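Local coordinates for nickel ABC transporter (Nickel-binding protein) (Bacillus halodurans, PDB 3T66) that probably serves as the extracellular solute-binding component of an ABC transporter, named for nickel and belonging to a family that also includes peptide-binding proteins, at residues P28-Y34 with N139-S143; D67-I73 with E128-I134. One frame throughout, in Å; residues are numbered along the deposited sequence.

Overall arrangement
The two contacts share one long loop, which runs from strand 121-126 to strand 162-168. Contact 2 uses its beginning, 128-134, and lays it against the start of strand 70-75, in a four-stranded antiparallel sheet. Contact 1 uses 139-143, a few residues further on, and sets it against 28-34, the last part of the loop between strand 14-19 and helix 35-38. Along the chain the order is 28-34, 67-73, 128-134, 139-143, so contact 2 is nested inside contact 1. Their centres lie about 21 Å apart, and their nearest atoms about 6 Å apart, without touching. The loop thus joins the small sheet to the chain's N-terminal part, away from the calcium-binding residue D179.

Contact 1: P28-Y34 with N139-S143; sequences PHVDMTY and NPNVS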
loop_
_atom_site.group_PDB
_atom_site.type_symbol
_atom_site.label_atom_id
_atom_site.label_comp_id
_atom_site.label_asym_id
_atom_site.label_seq_id
_atom_site.Cartn_x
_atom_site.Cartn_y
_atom_site.Cartn_z
ATOM N N PRO A 28 -1.445 19.949 2.911
ATOM C CA PRO A 28 -1.791 18.633 2.356
ATOM C C PRO A 28 -1.259 18.444 0.949
ATOM O O PRO A 28 -1.158 17.327 0.460
ATOM C CB PRO A 28 -3.308 18.671 2.325
ATOM C CG PRO A 28 -3.623 20.101 2.160
ATOM C CD PRO A 28 -2.639 20.788 3.045
ATOM N N HIS A 29 -0.904 19.540 0.310
ATOM C CA HIS A 29 -0.357 19.463 -1.026
ATOM C C HIS A 29 1.135 19.193 -1.144
ATOM O O HIS A 29 1.531 18.423 -2.001
ATOM C CB HIS A 29 -0.764 20.679 -1.839
ATOM C CG HIS A 29 -2.241 20.778 -2.019
ATOM N ND1 HIS A 29 -2.877 21.949 -2.365
ATOM C CD2 HIS A 29 -3.215 19.853 -1.849
ATOM C CE1 HIS A 29 -4.180 21.738 -2.422
ATOM N NE2 HIS A 29 -4.412 20.474 -2.109
ATOM N N VAL A 30 1.957 19.793 -0.286
ATOM C CA VAL A 30 3.387 19.507 -0.286
ATOM C C VAL A 30 3.724 18.336 0.655
ATOM O O VAL A 30 4.790 17.746 0.536
ATOM C CB VAL A 30 4.232 20.782 0.048
ATOM N N ASP A 31 2.865 18.032 1.610
ATOM C CA ASP A 31 3.283 17.231 2.759
ATOM C C ASP A 31 3.812 15.819 2.651
ATOM O O ASP A 31 4.828 15.531 3.228
ATOM C CB ASP A 31 2.189 17.221 3.823
ATOM N N MET A 32 3.177 14.913 1.963
ATOM C CA MET A 32 3.837 13.631 1.762
ATOM C C MET A 32 3.795 12.719 2.969
ATOM O O MET A 32 4.228 11.598 2.897
ATOM C CB MET A 32 5.297 13.875 1.435
ATOM C CG MET A 32 5.687 13.647 0.002
ATOM S SD MET A 32 4.512 12.705 -0.972
ATOM C CE MET A 32 5.540 11.383 -1.571
ATOM N N THR A 33 3.230 13.177 4.067
ATOM C CA THR A 33 3.191 12.388 5.279
ATOM C C THR A 33 1.768 12.047 5.527
ATOM O O THR A 33 1.437 11.171 6.278
ATOM C CB THR A 33 3.637 13.222 6.391
ATOM O OG1 THR A 33 3.562 14.571 5.959
ATOM C CG2 THR A 33 5.037 12.920 6.690
ATOM N N TYR A 34 0.937 12.798 4.850
ATOM C CA TYR A 34 -0.506 12.576 4.746
ATOM C C TYR A 34 -1.235 12.845 6.017
ATOM O O TYR A 34 -2.366 12.413 6.202
ATOM C CB TYR A 34 -0.841 11.174 4.266
ATOM C CG TYR A 34 -0.269 10.815 2.920
ATOM C CD1 TYR A 34 0.266 11.785 2.073
ATOM C CD2 TYR A 34 -0.268 9.492 2.489
ATOM C CE1 TYR A 34 0.792 11.441 0.839
ATOM C CE2 TYR A 34 0.246 9.141 1.259
ATOM C CZ TYR A 34 0.765 10.114 0.429
ATOM O OH TYR A 34 1.255 9.746 -0.808
ATOM N N ASN A 139 -5.464 9.854 -3.341
ATOM C CA ASN A 139 -4.215 10.246 -2.747
ATOM C C ASN A 139 -4.474 11.342 -1.780
ATOM O O ASN A 139 -5.000 12.386 -2.155
ATOM C CB ASN A 139 -3.294 10.801 -3.808
ATOM C CG ASN A 139 -1.829 10.524 -3.531
ATOM O OD1 ASN A 139 -1.309 10.814 -2.460
ATOM N ND2 ASN A 139 -1.146 9.985 -4.533
ATOM N N PRO A 140 -4.094 11.127 -0.528
ATOM C CA PRO A 140 -4.247 12.106 0.485
ATOM C C PRO A 140 -3.714 13.447 0.081
ATOM O O PRO A 140 -4.143 14.457 0.618
ATOM C CB PRO A 140 -3.453 11.516 1.599
ATOM C CG PRO A 140 -3.870 10.108 1.524
ATOM C CD PRO A 140 -3.772 9.820 0.052
ATOM N N ASN A 141 -2.815 13.461 -0.890
ATOM C CA ASN A 141 -2.257 14.685 -1.485
ATOM C C ASN A 141 -3.212 15.606 -2.086
ATOM O O ASN A 141 -2.876 16.751 -2.325
ATOM C CB ASN A 141 -1.494 14.297 -2.717
ATOM C CG ASN A 141 -0.207 13.797 -2.385
ATOM O OD1 ASN A 141 0.206 13.930 -1.213
ATOM N ND2 ASN A 141 0.474 13.183 -3.351
ATOM N N VAL A 142 -4.342 15.065 -2.500
ATOM C CA VAL A 142 -5.216 15.811 -3.298
ATOM C C VAL A 142 -6.402 16.031 -2.434
ATOM O O VAL A 142 -7.516 16.189 -2.899
ATOM C CB VAL A 142 -5.602 15.035 -4.508
ATOM C CG1 VAL A 142 -6.296 15.953 -5.466
ATOM C CG2 VAL A 142 -4.415 14.516 -5.173
ATOM N N SER A 143 -6.168 16.055 -1.148
ATOM C CA SER A 143 -7.265 16.296 -0.271
ATOM C C SER A 143 -7.706 17.703 -0.510
ATOM O O SER A 143 -6.884 18.543 -0.840
ATOM C CB SER A 143 -6.850 16.133 1.158
ATOM O OG SER A 143 -5.615 16.711 1.352
#
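Y34 and P140 meet where the loop leading into helix 35-38 packs on a 3-10 turn. Y34 is the N-cap residue of that helix, and P140 opens the turn, where its ring-restricted phi suits the tight bend. The turn is closed by backbone hydrogen bonds from V142 N to N139 O (2.8 Å) and from S143 N to P140 O (3.1 Å).

The apolar part is a CH-pi contact. P140 CB lies over one face of the Y34 ring, 3.9 Å from its centroid and 24° off the normal, while M32 O lies over the opposite face. With Y34 CG beside the backbone N (chi1 -59°), the ring comes over the pyrrolidine. The amides of N139 and N141 stand nearly upright to the ring plane.

The polar part lies at the other end. The imidazole of H29 presents its edge to two carbonyl oxygens, those of N141 and S143; its NE2 gives S143 O a weak hydrogen bond of 3.4 Å. Histidine suits this place: its edge offers a donor while the ring packs on S95 and A99 of helix 89-100. The alpha hydrogen of N141 is directed at a carbonyl, with N141 CA 3.5 Å from P28 O.

Contact 2: D67-I73 with E128-I134; sequences DGQHWTI and EPFPEFI
W71, on the strand 70-75 of a four-stranded antiparallel sheet, packs its indole on F133 and I134 of the loop that follows the neighbouring strand, 121-126. F133 CD2 lies over one indole face, 3.7 Å from W71 CD2. The two side chains run past each other in opposite directions, with the phenyl plane inclined at 45° to the five-membered ring. F133 CB also rests on the indole, near CE2 and CZ2. The branched I134 adds CG1 at 3.6 Å from W71 CZ3. It meets I73 tip to tip, with I134 CD1 4.1 Å from I73 CD1. Large apolar residues suit this buried side, where W63 of strand 60-64 also touches I73 and I134.

Ahead of the strand the chain bends through an Asx turn. The carboxylate of D67 is short enough to fold back on its own backbone, so OD1 accepts from Q69 N, above the carboxylate plane, and from H70 N, on the syn side. The bend passes through G68, whose positive phi of 79° comes easily to glycine; having no side chain, it lets the backbone of P131 come close, G68 CA lying 4.8 Å from P131 CA.

G68 O faces the loop and accepts from F130 N at 2.9 Å and 163°, the donor lying well above the carbonyl plane. The same oxygen receives a weak hydrogen bond from W71 NE1. A type I turn carries the loop from F130 to F133, with F133 N hydrogen-bonded to F130 O. The extended side chain of Q69 crosses P129, and Q69 CB lies 3.9 Å from P129 CA.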
loop_
_atom_site.group_PDB
_atom_site.type_symbol
_atom_site.label_atom_id
_atom_site.label_comp_id
_atom_site.label_asym_id
_atom_site.label_seq_id
_atom_site.Cartn_x
_atom_site.Cartn_y
_atom_site.Cartn_z
ATOM N N ASP A 67 -15.148 7.461 -22.235
ATOM C CA ASP A 67 -13.878 7.219 -22.927
ATOM C C ASP A 67 -12.620 7.292 -22.058
ATOM O O ASP A 67 -11.536 7.187 -22.606
ATOM C CB ASP A 67 -13.685 8.341 -23.936
ATOM C CG ASP A 67 -13.500 9.728 -23.244
ATOM O OD1 ASP A 67 -13.724 9.884 -21.997
ATOM O OD2 ASP A 67 -13.146 10.692 -23.956
ATOM N N GLY A 68 -12.736 7.595 -20.758
ATOM C CA GLY A 68 -11.562 7.686 -19.882
ATOM C C GLY A 68 -10.761 8.976 -19.987
ATOM O O GLY A 68 -9.753 9.169 -19.292
ATOM N N GLN A 69 -11.196 9.873 -20.856
ATOM C CA GLN A 69 -10.512 11.148 -20.998
ATOM C C GLN A 69 -11.395 12.294 -20.525
ATOM O O GLN A 69 -10.928 13.219 -19.850
ATOM C CB GLN A 69 -10.089 11.367 -22.437
ATOM C CG GLN A 69 -9.408 12.708 -22.637
ATOM C CD GLN A 69 -8.554 12.780 -23.885
ATOM O OE1 GLN A 69 -7.755 13.695 -24.037
ATOM N NE2 GLN A 69 -8.708 11.812 -24.773
ATOM N N HIS A 70 -12.673 12.227 -20.869
ATOM C CA HIS A 70 -13.613 13.217 -20.391
ATOM C C HIS A 70 -14.374 12.619 -19.236
ATOM O O HIS A 70 -15.153 11.670 -19.400
ATOM C CB HIS A 70 -14.506 13.708 -21.524
ATOM C CG HIS A 70 -13.721 14.174 -22.708
ATOM N ND1 HIS A 70 -13.387 15.499 -22.913
ATOM C CD2 HIS A 70 -13.151 13.482 -23.721
ATOM C CE1 HIS A 70 -12.667 15.607 -24.014
ATOM N NE2 HIS A 70 -12.497 14.394 -24.515
ATOM N N TRP A 71 -14.071 13.175 -18.066
ATOM C CA TRP A 71 -14.550 12.680 -16.809
ATOM C C TRP A 71 -15.525 13.659 -16.265
ATOM O O TRP A 71 -15.339 14.862 -16.420
ATOM C CB TRP A 71 -13.406 12.584 -15.818
ATOM C CG TRP A 71 -12.462 11.586 -16.188
ATOM C CD1 TRP A 71 -11.365 11.749 -16.981
ATOM C CD2 TRP A 71 -12.519 10.221 -15.839
ATOM N NE1 TRP A 71 -10.721 10.566 -17.129
ATOM C CE2 TRP A 71 -11.403 9.598 -16.440
ATOM C CE3 TRP A 71 -13.408 9.449 -15.075
ATOM C CZ2 TRP A 71 -11.137 8.218 -16.304
ATOM C CZ3 TRP A 71 -13.148 8.060 -14.923
ATOM C CH2 TRP A 71 -12.013 7.466 -15.534
ATOM N N THR A 72 -16.545 13.161 -15.585
ATOM C CA THR A 72 -17.536 14.029 -14.983
ATOM C C THR A 72 -17.699 13.659 -13.538
ATOM O O THR A 72 -17.977 12.496 -13.231
ATOM C CB THR A 72 -18.897 13.820 -15.663
ATOM O OG1 THR A 72 -18.889 14.460 -16.939
ATOM C CG2 THR A 72 -20.017 14.379 -14.801
ATOM N N ILE A 73 -17.564 14.646 -12.663
ATOM C CA ILE A 73 -17.695 14.388 -11.271
ATOM C C ILE A 73 -18.770 15.276 -10.695
ATOM O O ILE A 73 -18.591 16.477 -10.664
ATOM C CB ILE A 73 -16.313 14.525 -10.567
ATOM C CG1 ILE A 73 -15.375 13.487 -11.169
ATOM C CG2 ILE A 73 -16.392 14.228 -9.064
ATOM C CD1 ILE A 73 -13.977 13.916 -11.265
ATOM N N GLU A 128 -4.650 12.978 -21.988
ATOM C CA GLU A 128 -4.839 11.760 -22.759
ATOM C C GLU A 128 -5.735 10.797 -21.966
ATOM O O GLU A 128 -5.816 10.877 -20.739
ATOM C CB GLU A 128 -3.492 11.050 -22.932
ATOM C CG GLU A 128 -2.833 10.546 -21.611
ATOM C CD GLU A 128 -1.414 10.001 -21.822
ATOM O OE1 GLU A 128 -1.133 8.859 -21.398
ATOM O OE2 GLU A 128 -0.552 10.708 -22.409
ATOM N N PRO A 129 -6.342 9.826 -22.657
ATOM C CA PRO A 129 -7.159 8.853 -21.958
ATOM C C PRO A 129 -6.404 8.259 -20.767
ATOM O O PRO A 129 -5.324 7.673 -20.923
ATOM C CB PRO A 129 -7.394 7.778 -23.023
ATOM C CG PRO A 129 -7.184 8.485 -24.338
ATOM C CD PRO A 129 -6.082 9.432 -24.055
ATOM N N PHE A 130 -6.993 8.411 -19.593
ATOM C CA PHE A 130 -6.405 8.001 -18.337
ATOM C C PHE A 130 -7.438 7.140 -17.596
ATOM O O PHE A 130 -8.216 7.632 -16.776
ATOM C CB PHE A 130 -6.069 9.264 -17.542
ATOM C CG PHE A 130 -5.183 9.030 -16.349
ATOM C CD1 PHE A 130 -4.819 10.096 -15.533
ATOM C CD2 PHE A 130 -4.731 7.762 -16.016
ATOM C CE1 PHE A 130 -3.983 9.913 -14.434
ATOM C CE2 PHE A 130 -3.895 7.573 -14.901
ATOM C CZ PHE A 130 -3.524 8.647 -14.116
ATOM N N PRO A 131 -7.483 5.854 -17.915
ATOM C CA PRO A 131 -8.502 4.995 -17.358
ATOM C C PRO A 131 -8.384 4.956 -15.883
ATOM O O PRO A 131 -9.385 4.791 -15.196
ATOM C CB PRO A 131 -8.140 3.632 -17.887
ATOM C CG PRO A 131 -7.513 3.905 -19.169
ATOM C CD PRO A 131 -6.733 5.192 -18.993
ATOM N N GLU A 132 -7.180 5.114 -15.361
ATOM C CA GLU A 132 -7.059 4.965 -13.936
ATOM C C GLU A 132 -7.088 6.298 -13.249
ATOM O O GLU A 132 -6.668 6.409 -12.107
ATOM C CB GLU A 132 -5.864 4.100 -13.549
ATOM C CG GLU A 132 -4.598 4.260 -14.371
ATOM C CD GLU A 132 -4.558 3.478 -15.717
ATOM O OE1 GLU A 132 -3.854 2.421 -15.800
ATOM O OE2 GLU A 132 -5.189 3.951 -16.688
ATOM N N PHE A 133 -7.637 7.308 -13.935
ATOM C CA PHE A 133 -7.679 8.679 -13.402
ATOM C C PHE A 133 -8.349 8.779 -12.007
ATOM O O PHE A 133 -7.749 9.333 -11.110
ATOM C CB PHE A 133 -8.261 9.703 -14.427
ATOM C CG PHE A 133 -8.603 11.055 -13.823
ATOM C CD1 PHE A 133 -7.614 11.958 -13.504
ATOM C CD2 PHE A 133 -9.900 11.390 -13.532
ATOM C CE1 PHE A 133 -7.909 13.194 -12.884
ATOM C CE2 PHE A 133 -10.206 12.635 -12.913
ATOM C CZ PHE A 133 -9.212 13.529 -12.594
ATOM N N ILE A 134 -9.562 8.246 -11.811
ATOM C CA ILE A 134 -10.271 8.418 -10.533
ATOM C C ILE A 134 -9.468 7.936 -9.359
ATOM O O ILE A 134 -9.344 8.649 -8.367
ATOM C CB ILE A 134 -11.685 7.786 -10.513
ATOM C CG1 ILE A 134 -12.628 8.593 -11.408
ATOM C CG2 ILE A 134 -12.300 7.829 -9.113
ATOM C CD1 ILE A 134 -12.497 10.101 -11.286
#